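Side-chain contact in DNA helicase RecQ (Deinococcus radiodurans, PDB 2RHF), which probably couples ATP hydrolysis to 3'-5' unwinding of duplex DNA, and is represented here by its C-terminal HRDC domain 3: residues 44-47 with 48-51. Residues are numbered along the deposited sequence; the frame is centred on the assembly and turned at random.
Sequences RTLA and ELAE
Thr45 OG1 caps the backbone N of Glu48 at the start of helix 46-49. Thr45, at the N-cap position right before the helix, accepts from Glu48 N through OG1 at 3.0 Å with an N-H...O angle of 158°. Its chi1 of 65° sets OG1 between the backbone N and the carbonyl carbon, facing the first turn, and Glu48 CG lies 3.2 Å from Thr45 OG1. The carboxylate reaches back further: Glu48 OE1 accepts a hydrogen bond from Arg44 N at 2.8 Å, on its anti side and 32° out of the carboxylate plane. A classical capping box would have Glu48 bind the N-cap amide; here the acid sits at the usual position, three residues after the cap, but its bond goes to the amide one residue earlier. With the carboxylate gone, as in an alanine here, Arg44 N would probably lose this acceptor, and the residue before the cap would be held less firmly. Arg44 and Glu48 run side by side without a salt bridge, Arg44 NE lying 6.2 Å from Glu48 OE1, and the guanidinium turns instead to Asn72 through NH2. Behind the cap, Leu49 N donates to Thr45 O at 3.0 Å and Ala50 N to Leu46 O at 3.1 Å, two i to i+4 bonds that hold the first turn. Leu46 CD2 meets Leu49 CD1 at 3.9 Å, and the buried Leu49 continues onto Ile67 and Leu68 of helix 57-76.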
loop_
_atom_site.group_PDB
_atom_site.type_symbol
_atom_site.label_atom_id
_atom_site.label_comp_id
_atom_site.label_asym_id
_atom_site.label_seq_id
_atom_site.Cartn_x
_atom_site.Cartn_y
_atom_site.Cartn_z
ATOM N N ARG A 44 8.835 3.358 4.316
ATOM C CA ARG A 44 9.485 2.234 5.014
ATOM C C ARG A 44 9.137 2.232 6.488
ATOM O O ARG A 44 9.564 1.337 7.228
ATOM C CB ARG A 44 11.013 2.304 4.880
ATOM C CG ARG A 44 11.530 2.579 3.476
ATOM C CD ARG A 44 11.127 1.484 2.476
ATOM N NE ARG A 44 11.671 0.159 2.793
ATOM C CZ ARG A 44 12.945 -0.185 2.612
ATOM N NH1 ARG A 44 13.820 0.691 2.120
ATOM N NH2 ARG A 44 13.341 -1.407 2.917
ATOM N N THR A 45 8.396 3.250 6.919
ATOM C CA THR A 45 8.062 3.446 8.329
ATOM C C THR A 45 6.647 3.979 8.440
ATOM O O THR A 45 6.088 4.500 7.467
ATOM C CB THR A 45 8.973 4.506 8.999
ATOM O OG1 THR A 45 8.735 5.783 8.385
ATOM C CG2 THR A 45 10.440 4.145 8.875
ATOM N N LEU A 46 6.094 3.921 9.644
ATOM C CA LEU A 46 4.805 4.542 9.916
ATOM C C LEU A 46 4.845 6.044 9.697
ATOM O O LEU A 46 3.888 6.621 9.173
ATOM C CB LEU A 46 4.344 4.225 11.334
ATOM C CG LEU A 46 3.979 2.767 11.597
ATOM C CD1 LEU A 46 3.553 2.620 13.040
ATOM C CD2 LEU A 46 2.890 2.255 10.656
ATOM N N ALA A 47 5.951 6.682 10.091
ATOM C CA ALA A 47 6.103 8.118 9.878
ATOM C C ALA A 47 5.987 8.479 8.397
ATOM O O ALA A 47 5.343 9.461 8.028
ATOM C CB ALA A 47 7.434 8.597 10.435
ATOM N N GLU A 48 6.607 7.671 7.560
ATOM C CA GLU A 48 6.557 7.887 6.136
ATOM C C GLU A 48 5.182 7.569 5.548
ATOM O O GLU A 48 4.728 8.256 4.640
ATOM C CB GLU A 48 7.681 7.104 5.468
ATOM C CG GLU A 48 9.067 7.701 5.832
ATOM C CD GLU A 48 10.242 6.813 5.483
ATOM O OE1 GLU A 48 10.074 5.882 4.694
ATOM O OE2 GLU A 48 11.362 7.062 6.002
ATOM N N LEU A 49 4.494 6.566 6.081
ATOM C CA LEU A 49 3.117 6.284 5.628
ATOM C C LEU A 49 2.187 7.462 5.860
ATOM O O LEU A 49 1.309 7.742 5.038
ATOM C CB LEU A 49 2.545 5.081 6.353
ATOM C CG LEU A 49 2.995 3.712 5.874
ATOM C CD1 LEU A 49 2.448 2.657 6.814
ATOM C CD2 LEU A 49 2.564 3.448 4.406
ATOM N N ALA A 50 2.376 8.147 6.986
ATOM C CA ALA A 50 1.543 9.299 7.347
ATOM C C ALA A 50 1.688 10.448 6.360
ATOM O O ALA A 50 0.859 11.349 6.330
ATOM C CB ALA A 50 1.864 9.766 8.769
ATOM N N GLU A 51 2.745 10.417 5.555
ATOM C CA GLU A 51 3.000 11.448 4.561
ATOM C C GLU A 51 2.407 11.123 3.182
ATOM O O GLU A 51 2.491 11.938 2.269
ATOM C CB GLU A 51 4.505 11.689 4.450
ATOM C CG GLU A 51 5.151 12.146 5.762
ATOM C CD GLU A 51 6.664 11.975 5.788
ATOM O OE1 GLU A 51 7.224 11.333 4.869
ATOM O OE2 GLU A 51 7.296 12.480 6.744
#